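Local coordinates for protein transcriptional regulator, MarR family, putative (Bacillus cereus, PDB 3BJA) that probably binds DNA as a dimeric winged helix-turn-helix transcription regulator of the MarR family, at residues 39-50 against 90-101; 25-36 against 102-110. One frame throughout, in Å; residues are numbered along the deposited sequence.

Interaction 1: 39-50 against 90-101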
loop_
_atom_site.group_PDB
_atom_site.type_symbol
_atom_site.label_atom_id
_atom_site.label_comp_id
_atom_site.label_asym_id
_atom_site.label_seq_id
_atom_site.Cartn_x
_atom_site.Cartn_y
_atom_site.Cartn_z
ATOM N N ILE A 39 2.620 1.686 -15.782
ATOM C CA ILE A 39 3.253 1.162 -17.024
ATOM C C ILE A 39 2.818 -0.297 -17.305
ATOM O O ILE A 39 2.481 -0.628 -18.439
ATOM C CB ILE A 39 4.814 1.326 -16.982
ATOM C CG1 ILE A 39 5.173 2.813 -17.130
ATOM C CG2 ILE A 39 5.501 0.499 -18.060
ATOM C CD1 ILE A 39 6.629 3.126 -16.872
ATOM N N GLN A 40 2.811 -1.128 -16.267
ATOM C CA GLN A 40 2.352 -2.528 -16.368
ATOM C C GLN A 40 0.871 -2.552 -16.776
ATOM O O GLN A 40 0.522 -3.203 -17.767
ATOM C CB GLN A 40 2.586 -3.320 -15.054
ATOM C CG GLN A 40 4.070 -3.490 -14.652
ATOM C CD GLN A 40 4.915 -4.227 -15.707
ATOM O OE1 GLN A 40 4.411 -5.077 -16.443
ATOM N NE2 GLN A 40 6.207 -3.909 -15.769
ATOM N N VAL A 41 0.024 -1.803 -16.053
ATOM C CA VAL A 41 -1.414 -1.722 -16.384
ATOM C C VAL A 41 -1.640 -1.259 -17.832
ATOM O O VAL A 41 -2.363 -1.928 -18.577
ATOM C CB VAL A 41 -2.192 -0.799 -15.421
ATOM C CG1 VAL A 41 -3.604 -0.456 -15.984
ATOM C CG2 VAL A 41 -2.260 -1.423 -14.019
ATOM N N LEU A 42 -0.992 -0.156 -18.228
ATOM C CA LEU A 42 -1.145 0.405 -19.593
ATOM C C LEU A 42 -0.532 -0.409 -20.734
ATOM O O LEU A 42 -0.851 -0.144 -21.897
ATOM C CB LEU A 42 -0.623 1.853 -19.664
ATOM C CG LEU A 42 -1.380 2.966 -18.931
ATOM C CD1 LEU A 42 -0.601 4.258 -19.104
ATOM C CD2 LEU A 42 -2.823 3.144 -19.421
ATOM N N ALA A 43 0.386 -1.331 -20.438
ATOM C CA ALA A 43 0.954 -2.194 -21.488
ATOM C C ALA A 43 -0.052 -3.297 -21.836
ATOM O O ALA A 43 -0.303 -3.524 -23.033
ATOM C CB ALA A 43 2.258 -2.792 -21.052
ATOM N N LYS A 44 -0.620 -3.944 -20.791
ATOM C CA LYS A 44 -1.616 -5.055 -20.929
ATOM C C LYS A 44 -2.876 -4.578 -21.643
ATOM O O LYS A 44 -3.257 -5.128 -22.679
ATOM C CB LYS A 44 -2.014 -5.664 -19.574
ATOM C CG LYS A 44 -0.893 -6.361 -18.801
ATOM N N SER A 45 -3.511 -3.550 -21.088
ATOM C CA SER A 45 -4.678 -2.929 -21.726
ATOM C C SER A 45 -4.170 -1.936 -22.765
ATOM O O SER A 45 -3.017 -1.520 -22.720
ATOM C CB SER A 45 -5.518 -2.180 -20.689
ATOM O OG SER A 45 -4.833 -1.040 -20.160
ATOM N N GLY A 46 -5.014 -1.526 -23.690
ATOM C CA GLY A 46 -4.598 -0.530 -24.669
ATOM C C GLY A 46 -4.838 0.868 -24.111
ATOM O O GLY A 46 -4.575 1.161 -22.932
ATOM N N LYS A 47 -5.363 1.722 -24.980
ATOM C CA LYS A 47 -5.745 3.072 -24.640
ATOM C C LYS A 47 -7.019 2.941 -23.792
ATOM O O LYS A 47 -8.089 2.643 -24.325
ATOM C CB LYS A 47 -5.972 3.866 -25.936
ATOM C CG LYS A 47 -6.324 5.327 -25.799
ATOM C CD LYS A 47 -6.664 5.954 -27.158
ATOM C CE LYS A 47 -5.461 6.093 -28.097
ATOM N NZ LYS A 47 -5.826 6.606 -29.450
ATOM N N VAL A 48 -6.875 3.082 -22.473
ATOM C CA VAL A 48 -8.013 3.036 -21.524
ATOM C C VAL A 48 -8.352 4.446 -21.012
ATOM O O VAL A 48 -7.647 5.421 -21.312
ATOM C CB VAL A 48 -7.763 2.067 -20.329
ATOM C CG1 VAL A 48 -7.681 0.611 -20.821
ATOM C CG2 VAL A 48 -6.518 2.460 -19.535
ATOM N N SER A 49 -9.460 4.543 -20.281
ATOM C CA SER A 49 -9.881 5.798 -19.672
ATOM C C SER A 49 -9.152 5.992 -18.345
ATOM O O SER A 49 -8.640 5.031 -17.751
ATOM C CB SER A 49 -11.400 5.815 -19.425
ATOM O OG SER A 49 -11.786 4.898 -18.403
HETATM N N MSE A 50 -9.121 7.243 -17.888
HETATM C CA MSE A 50 -8.581 7.583 -16.570
HETATM C C MSE A 50 -9.264 6.788 -15.463
HETATM O O MSE A 50 -8.589 6.321 -14.545
HETATM C CB MSE A 50 -8.704 9.094 -16.277
HETATM C CG MSE A 50 -7.468 9.861 -16.674
HETATM SE SE MSE A 50 -6.111 9.494 -15.336
HETATM C CE MSE A 50 -6.717 10.831 -14.038
ATOM N N LEU A 90 -8.607 9.788 -22.126
ATOM C CA LEU A 90 -8.013 8.490 -22.509
ATOM C C LEU A 90 -6.514 8.583 -22.265
ATOM O O LEU A 90 -5.923 9.628 -22.549
ATOM C CB LEU A 90 -8.267 8.181 -23.985
ATOM C CG LEU A 90 -9.728 8.043 -24.424
ATOM C CD1 LEU A 90 -9.866 8.074 -25.953
ATOM C CD2 LEU A 90 -10.358 6.786 -23.813
ATOM N N VAL A 91 -5.911 7.501 -21.758
ATOM C CA VAL A 91 -4.470 7.443 -21.436
ATOM C C VAL A 91 -3.809 6.217 -22.092
ATOM O O VAL A 91 -4.421 5.154 -22.208
ATOM C CB VAL A 91 -4.230 7.351 -19.905
ATOM C CG1 VAL A 91 -2.764 7.620 -19.573
ATOM C CG2 VAL A 91 -5.107 8.337 -19.153
ATOM N N TYR A 92 -2.554 6.365 -22.502
ATOM C CA TYR A 92 -1.809 5.277 -23.151
ATOM C C TYR A 92 -0.303 5.494 -23.103
ATOM O O TYR A 92 0.160 6.621 -22.898
ATOM C CB TYR A 92 -2.292 5.066 -24.606
ATOM C CG TYR A 92 -2.177 6.258 -25.532
ATOM C CD1 TYR A 92 -3.107 7.309 -25.474
ATOM C CD2 TYR A 92 -1.171 6.325 -26.512
ATOM C CE1 TYR A 92 -3.017 8.427 -26.341
ATOM C CE2 TYR A 92 -1.076 7.433 -27.396
ATOM C CZ TYR A 92 -2.003 8.479 -27.301
ATOM O OH TYR A 92 -1.929 9.569 -28.153
ATOM N N LEU A 93 0.445 4.397 -23.268
ATOM C CA LEU A 93 1.911 4.451 -23.309
ATOM C C LEU A 93 2.411 5.063 -24.607
ATOM O O LEU A 93 1.835 4.832 -25.667
ATOM C CB LEU A 93 2.546 3.055 -23.173
ATOM C CG LEU A 93 2.525 2.372 -21.809
ATOM C CD1 LEU A 93 3.192 1.011 -21.923
ATOM C CD2 LEU A 93 3.222 3.212 -20.747
ATOM N N THR A 94 3.489 5.837 -24.497
ATOM C CA THR A 94 4.194 6.400 -25.641
ATOM C C THR A 94 5.249 5.352 -26.031
ATOM O O THR A 94 5.406 4.326 -25.332
ATOM C CB THR A 94 4.923 7.711 -25.280
ATOM O OG1 THR A 94 5.934 7.443 -24.295
ATOM C CG2 THR A 94 3.941 8.764 -24.750
ATOM N N LYS A 95 5.980 5.624 -27.122
ATOM C CA LYS A 95 7.061 4.735 -27.579
ATOM C C LYS A 95 8.125 4.578 -26.471
ATOM O O LYS A 95 8.533 3.446 -26.164
ATOM C CB LYS A 95 7.670 5.235 -28.890
ATOM C CG LYS A 95 8.604 4.230 -29.568
ATOM C CD LYS A 95 8.936 4.676 -31.004
ATOM C CE LYS A 95 9.964 3.776 -31.672
ATOM N NZ LYS A 95 10.356 4.290 -33.032
ATOM N N LYS A 96 8.512 5.705 -25.853
ATOM C CA LYS A 96 9.459 5.741 -24.715
ATOM C C LYS A 96 8.983 4.883 -23.530
ATOM O O LYS A 96 9.775 4.168 -22.925
ATOM C CB LYS A 96 9.676 7.192 -24.237
ATOM C CG LYS A 96 10.645 7.343 -23.045
ATOM C CD LYS A 96 10.730 8.749 -22.490
ATOM C CE LYS A 96 11.663 8.757 -21.286
ATOM N NZ LYS A 96 11.857 10.079 -20.657
ATOM N N GLY A 97 7.709 5.006 -23.171
ATOM C CA GLY A 97 7.134 4.208 -22.074
ATOM C C GLY A 97 7.063 2.717 -22.390
ATOM O O GLY A 97 7.178 1.870 -21.492
ATOM N N GLU A 98 6.857 2.415 -23.673
ATOM C CA GLU A 98 6.813 1.044 -24.168
ATOM C C GLU A 98 8.227 0.426 -24.010
ATOM O O GLU A 98 8.380 -0.718 -23.572
ATOM C CB GLU A 98 6.393 1.026 -25.646
ATOM C CG GLU A 98 5.644 -0.233 -26.075
ATOM C CD GLU A 98 4.154 0.007 -26.254
ATOM O OE1 GLU A 98 3.809 0.578 -27.328
ATOM O OE2 GLU A 98 3.355 -0.394 -25.361
ATOM N N GLU A 99 9.234 1.219 -24.391
ATOM C CA GLU A 99 10.657 0.884 -24.280
ATOM C C GLU A 99 11.094 0.807 -22.809
ATOM O O GLU A 99 11.857 -0.084 -22.443
ATOM C CB GLU A 99 11.527 1.887 -25.094
ATOM C CG GLU A 99 11.357 1.758 -26.648
ATOM C CD GLU A 99 11.931 2.955 -27.492
ATOM O OE1 GLU A 99 12.298 4.019 -26.918
ATOM O OE2 GLU A 99 12.009 2.827 -28.753
ATOM N N THR A 100 10.608 1.731 -21.978
ATOM C CA THR A 100 10.894 1.731 -20.522
ATOM C C THR A 100 10.417 0.432 -19.848
ATOM O O THR A 100 11.124 -0.095 -18.988
ATOM C CB THR A 100 10.287 2.971 -19.799
ATOM O OG1 THR A 100 10.851 4.158 -20.357
ATOM C CG2 THR A 100 10.570 2.955 -18.292
ATOM N N LYS A 101 9.245 -0.076 -20.256
ATOM C CA LYS A 101 8.723 -1.348 -19.733
ATOM C C LYS A 101 9.686 -2.508 -20.015
ATOM O O LYS A 101 9.971 -3.296 -19.113
ATOM C CB LYS A 101 7.371 -1.703 -20.335
ATOM C CG LYS A 101 6.734 -2.934 -19.659
ATOM C CD LYS A 101 5.599 -3.490 -20.472
ATOM C CE LYS A 101 5.053 -4.778 -19.850
ATOM N NZ LYS A 101 5.978 -5.945 -19.996
#

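Interaction 2: 25-36 against 102-110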
loop_
_atom_site.group_PDB
_atom_site.type_symbol
_atom_site.label_atom_id
_atom_site.label_comp_id
_atom_site.label_asym_id
_atom_site.label_seq_id
_atom_site.Cartn_x
_atom_site.Cartn_y
_atom_site.Cartn_z
ATOM N N ALA A 25 15.301 -1.814 -6.483
ATOM C CA ALA A 25 15.562 -2.542 -7.733
ATOM C C ALA A 25 15.309 -1.756 -9.028
ATOM O O ALA A 25 16.095 -1.893 -9.982
ATOM C CB ALA A 25 14.764 -3.838 -7.755
ATOM N N ILE A 26 14.232 -0.959 -9.072
ATOM C CA ILE A 26 13.883 -0.141 -10.272
ATOM C C ILE A 26 14.376 1.329 -10.228
ATOM O O ILE A 26 14.092 2.108 -11.153
ATOM C CB ILE A 26 12.345 -0.211 -10.601
ATOM C CG1 ILE A 26 11.473 0.574 -9.591
ATOM C CG2 ILE A 26 11.904 -1.655 -10.702
ATOM C CD1 ILE A 26 9.990 0.578 -9.925
ATOM N N GLU A 27 15.122 1.664 -9.164
ATOM C CA GLU A 27 15.668 3.015 -8.857
ATOM C C GLU A 27 16.341 3.704 -10.036
ATOM O O GLU A 27 16.086 4.882 -10.309
ATOM C CB GLU A 27 16.685 2.888 -7.698
ATOM C CG GLU A 27 17.275 4.172 -7.120
ATOM C CD GLU A 27 18.394 3.921 -6.097
ATOM O OE1 GLU A 27 18.507 2.778 -5.583
ATOM O OE2 GLU A 27 19.171 4.882 -5.808
ATOM N N GLN A 28 17.206 2.951 -10.708
ATOM C CA GLN A 28 17.965 3.416 -11.881
ATOM C C GLN A 28 17.131 3.992 -13.034
ATOM O O GLN A 28 17.640 4.816 -13.773
ATOM C CB GLN A 28 18.874 2.294 -12.416
ATOM C CG GLN A 28 18.130 1.051 -12.968
ATOM C CD GLN A 28 19.087 -0.018 -13.482
ATOM O OE1 GLN A 28 19.538 -0.878 -12.719
ATOM N NE2 GLN A 28 19.375 0.016 -14.795
ATOM N N TYR A 29 15.874 3.562 -13.173
ATOM C CA TYR A 29 14.969 4.046 -14.232
ATOM C C TYR A 29 14.161 5.295 -13.866
ATOM O O TYR A 29 13.236 5.655 -14.601
ATOM C CB TYR A 29 14.005 2.926 -14.661
ATOM C CG TYR A 29 14.723 1.704 -15.146
ATOM C CD1 TYR A 29 15.238 1.662 -16.434
ATOM C CD2 TYR A 29 14.912 0.590 -14.314
ATOM C CE1 TYR A 29 15.932 0.551 -16.899
ATOM C CE2 TYR A 29 15.606 -0.534 -14.770
ATOM C CZ TYR A 29 16.109 -0.539 -16.075
ATOM O OH TYR A 29 16.793 -1.605 -16.581
ATOM N N ASP A 30 14.489 5.962 -12.755
ATOM C CA ASP A 30 13.770 7.168 -12.310
ATOM C C ASP A 30 12.240 7.004 -12.174
ATOM O O ASP A 30 11.460 7.869 -12.592
ATOM C CB ASP A 30 14.145 8.351 -13.212
ATOM C CG ASP A 30 15.618 8.628 -13.186
ATOM O OD1 ASP A 30 16.152 8.769 -12.075
ATOM O OD2 ASP A 30 16.241 8.729 -14.262
ATOM N N ILE A 31 11.843 5.864 -11.618
ATOM C CA ILE A 31 10.439 5.527 -11.347
ATOM C C ILE A 31 10.353 4.794 -10.016
ATOM O O ILE A 31 11.345 4.225 -9.552
ATOM C CB ILE A 31 9.785 4.653 -12.477
ATOM C CG1 ILE A 31 10.494 3.306 -12.694
ATOM C CG2 ILE A 31 9.745 5.420 -13.797
ATOM C CD1 ILE A 31 9.680 2.309 -13.535
ATOM N N SER A 32 9.172 4.817 -9.409
ATOM C CA SER A 32 8.890 4.073 -8.161
ATOM C C SER A 32 7.834 3.033 -8.488
ATOM O O SER A 32 7.367 2.972 -9.641
ATOM C CB SER A 32 8.381 5.019 -7.082
ATOM O OG SER A 32 7.071 5.461 -7.398
ATOM N N TYR A 33 7.433 2.244 -7.485
ATOM C CA TYR A 33 6.413 1.190 -7.685
ATOM C C TYR A 33 5.118 1.747 -8.321
ATOM O O TYR A 33 4.550 1.106 -9.208
ATOM C CB TYR A 33 6.117 0.369 -6.383
ATOM C CG TYR A 33 5.386 1.123 -5.266
ATOM C CD1 TYR A 33 6.097 1.854 -4.299
ATOM C CD2 TYR A 33 3.974 1.116 -5.178
ATOM C CE1 TYR A 33 5.437 2.573 -3.263
ATOM C CE2 TYR A 33 3.299 1.831 -4.153
ATOM C CZ TYR A 33 4.042 2.555 -3.187
ATOM O OH TYR A 33 3.422 3.273 -2.163
ATOM N N VAL A 34 4.693 2.946 -7.901
ATOM C CA VAL A 34 3.449 3.558 -8.428
ATOM C C VAL A 34 3.526 3.809 -9.959
ATOM O O VAL A 34 2.616 3.402 -10.686
ATOM C CB VAL A 34 2.938 4.776 -7.572
ATOM C CG1 VAL A 34 3.966 5.870 -7.466
ATOM C CG2 VAL A 34 1.624 5.332 -8.134
ATOM N N GLN A 35 4.635 4.359 -10.451
ATOM C CA GLN A 35 4.797 4.601 -11.913
ATOM C C GLN A 35 4.961 3.279 -12.674
ATOM O O GLN A 35 4.392 3.094 -13.752
ATOM C CB GLN A 35 5.948 5.556 -12.243
ATOM C CG GLN A 35 5.743 6.985 -11.758
ATOM C CD GLN A 35 5.969 7.171 -10.273
ATOM O OE1 GLN A 35 6.808 6.504 -9.682
ATOM N NE2 GLN A 35 5.221 8.087 -9.662
ATOM N N PHE A 36 5.744 2.377 -12.095
ATOM C CA PHE A 36 5.921 1.024 -12.626
ATOM C C PHE A 36 4.560 0.335 -12.806
ATOM O O PHE A 36 4.275 -0.164 -13.888
ATOM C CB PHE A 36 6.851 0.225 -11.701
ATOM C CG PHE A 36 7.056 -1.197 -12.111
ATOM C CD1 PHE A 36 7.886 -1.507 -13.186
ATOM C CD2 PHE A 36 6.443 -2.237 -11.402
ATOM C CE1 PHE A 36 8.093 -2.836 -13.576
ATOM C CE2 PHE A 36 6.647 -3.588 -11.786
ATOM C CZ PHE A 36 7.476 -3.876 -12.862
ATOM N N LYS A 102 10.152 -2.599 -21.267
ATOM C CA LYS A 102 11.097 -3.628 -21.712
ATOM C C LYS A 102 12.341 -3.658 -20.824
ATOM O O LYS A 102 12.735 -4.729 -20.327
ATOM C CB LYS A 102 11.502 -3.399 -23.179
ATOM N N GLN A 103 12.929 -2.479 -20.612
ATOM C CA GLN A 103 14.131 -2.343 -19.790
ATOM C C GLN A 103 13.907 -2.658 -18.299
ATOM O O GLN A 103 14.772 -3.276 -17.679
ATOM C CB GLN A 103 14.775 -0.962 -19.983
ATOM C CG GLN A 103 15.379 -0.757 -21.384
ATOM C CD GLN A 103 15.766 0.689 -21.717
ATOM O OE1 GLN A 103 15.495 1.629 -20.967
ATOM N NE2 GLN A 103 16.387 0.865 -22.873
ATOM N N VAL A 104 12.756 -2.266 -17.746
ATOM C CA VAL A 104 12.442 -2.514 -16.321
ATOM C C VAL A 104 12.076 -3.995 -16.023
ATOM O O VAL A 104 12.354 -4.484 -14.921
ATOM C CB VAL A 104 11.329 -1.562 -15.774
ATOM C CG1 VAL A 104 11.197 -1.720 -14.301
ATOM C CG2 VAL A 104 11.679 -0.131 -16.013
ATOM N N ASP A 105 11.461 -4.690 -16.993
ATOM C CA ASP A 105 11.092 -6.125 -16.867
ATOM C C ASP A 105 12.283 -7.020 -16.515
ATOM O O ASP A 105 12.103 -8.030 -15.845
ATOM C CB ASP A 105 10.417 -6.658 -18.156
ATOM C CG ASP A 105 8.947 -6.185 -18.339
ATOM O OD1 ASP A 105 8.268 -5.754 -17.379
ATOM O OD2 ASP A 105 8.459 -6.279 -19.484
ATOM N N VAL A 106 13.481 -6.635 -16.965
ATOM C CA VAL A 106 14.728 -7.342 -16.653
ATOM C C VAL A 106 15.038 -7.219 -15.153
ATOM O O VAL A 106 15.347 -8.228 -14.518
ATOM C CB VAL A 106 15.925 -6.827 -17.506
ATOM C CG1 VAL A 106 17.197 -7.607 -17.183
ATOM C CG2 VAL A 106 15.611 -6.943 -18.987
ATOM N N GLN A 107 14.937 -6.005 -14.592
ATOM C CA GLN A 107 15.160 -5.790 -13.138
ATOM C C GLN A 107 14.048 -6.396 -12.278
ATOM O O GLN A 107 14.324 -6.847 -11.177
ATOM C CB GLN A 107 15.361 -4.310 -12.751
ATOM C CG GLN A 107 16.832 -3.825 -12.730
ATOM C CD GLN A 107 17.514 -3.739 -14.089
ATOM O OE1 GLN A 107 18.733 -3.853 -14.177
ATOM N NE2 GLN A 107 16.744 -3.541 -15.143
ATOM N N TYR A 108 12.809 -6.362 -12.779
ATOM C CA TYR A 108 11.632 -6.936 -12.106
ATOM C C TYR A 108 11.757 -8.454 -11.976
ATOM O O TYR A 108 11.476 -9.010 -10.920
ATOM C CB TYR A 108 10.366 -6.596 -12.881
ATOM C CG TYR A 108 9.070 -6.977 -12.189
ATOM C CD1 TYR A 108 8.747 -6.447 -10.932
ATOM C CD2 TYR A 108 8.130 -7.782 -12.820
ATOM C CE1 TYR A 108 7.531 -6.761 -10.293
ATOM C CE2 TYR A 108 6.910 -8.105 -12.192
ATOM C CZ TYR A 108 6.620 -7.586 -10.939
ATOM O OH TYR A 108 5.433 -7.898 -10.340
ATOM N N SER A 109 12.183 -9.102 -13.059
ATOM C CA SER A 109 12.440 -10.547 -13.080
ATOM C C SER A 109 13.476 -10.912 -12.006
ATOM O O SER A 109 13.273 -11.860 -11.253
ATOM C CB SER A 109 12.909 -10.986 -14.462
ATOM O OG SER A 109 13.152 -12.381 -14.511
ATOM N N ASP A 110 14.558 -10.137 -11.927
ATOM C CA ASP A 110 15.575 -10.324 -10.890
ATOM C C ASP A 110 15.014 -10.038 -9.501
ATOM O O ASP A 110 15.402 -10.703 -8.563
ATOM C CB ASP A 110 16.795 -9.425 -11.121
ATOM C CG ASP A 110 17.595 -9.798 -12.364
ATOM O OD1 ASP A 110 17.631 -10.992 -12.757
ATOM O OD2 ASP A 110 18.225 -8.873 -12.934
#

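Interaction 1: 39-50 against 90-101
Leu93 is the knob at the middle of this contact. Its branched end drops into a hollow on helix 39-44 lined by Ile39, Leu42 and Ala43: CG lies 3.8 Å from Leu42 CB, CD1 reaches Ile39 O and Ala43 CA, and CD2 turns to Ile39 CG1. Helix and strand 90-93 run nearly perpendicular, at 96°. Two residues earlier in the strand, Val91 receives the end of Leu42; the two side chains cross at about a right angle, Leu42 CD1 meeting Val91 CG1. Val91 is forked to serve both neighbours: with CG1 anti to the backbone N (chi1 -167°), CG2 is left to meet CG of selenomethionine Met50 at 3.7 Å. At the other end the Ile39 and Lys101 side chains run past each other in opposite directions, CG2 against CB, and the Lys101 chain continues over Ala43, its CD 3.5 Å from Ala43 CB.

Beyond the helix the chain turns at Ser45 and Gly46 and pairs as an edge strand. Val91 N gives Val48 O a straight bond of 2.7 Å; the return bond from Val48 N to Val91 O is weak. Residues 48-49 form the short first strand of the winged helix-turn-helix sheet, paired with strand 89-93. Just before this strand, Lys47 lies beside Tyr92, pointing the same way, and bends at chi3, placing CE over one ring face, 4.0 Å from the centroid, with NZ in a cation-pi position. Both lysine stems thus pack as apolar surface while Glu80 and Asp105 form salt bridges with the ammonium groups of Lys47 and Lys101, so the charges at the margin are probably balanced.

Interaction 2: 25-36 against 102-110
Val104 stands with CG1 anti to its backbone N (chi1 -172°), which splits its two methyls between Phe36 and Tyr29. Phe36 leans out of its helix with chi1 at 177°, bringing CE1 to 3.4 Å from Val104 CG1, while Tyr29 lays a ring face on Val104 CG2. That methyl is 3.8 Å from the ring centroid and close to the normal, a CH-pi contact. The opposite face of the same ring is covered by Gln28 CG, so the tyrosine is sandwiched between its own neighbour and the helix across from it. Ile26 CG2 touches Val104 CG1 at 3.7 Å, and Ile31 comes tip to tip with Val104, its CD1 against CG2, adding two more apolar contacts to the valine.

Segment 25-36 spans the connection from the end of helix 2-25 into the first turn of helix 33-44 in the MarR fold, and here it packs on the long helix 95-116 that leads from the wing back toward the dimerisation region. One turn further along that helix, Tyr108 presents a ring face to Phe36 CZ, which lies 3.5 Å from Tyr108 CD1; the two rings meet obliquely, their planes 50° apart. Tyr108 also packs on Leu22 and on Tyr8 of the second subunit.

The polar side is less regular. Tyr29 OH comes within 2.8 Å of Gln103 O. Gln107 is modelled at the edge of the tyrosine ring, but its NE2 stands too close to Tyr29 OH for that detail to be trusted. Bent at chi2, the Gln107 chain passes close to the end of helix 2-25, with CG 3.4 Å from Ala25 O.

How the interactions relate
Both interactions join helix 33-44, or the turn leading into it, to helix 95-116, and they meet where Gln40 NE2 of interaction 1 probably donates to Asp105 OD1 of interaction 2, 3.2 Å away. The other oxygen of Asp105 pairs with Lys101, a neighbour on its own helix, so one carboxylate links the two regions. Each is partly buried, with an apolar centre and a polar margin. Interaction 1 lies in the winged part and adds backbone strand pairing and lysine ends held by acids; no residue of the second subunit touches it. Interaction 2, nearer the dimer side, has no clear hydrogen bond across it and relies on aromatic rings around a valine, with Tyr108 extending to the second subunit.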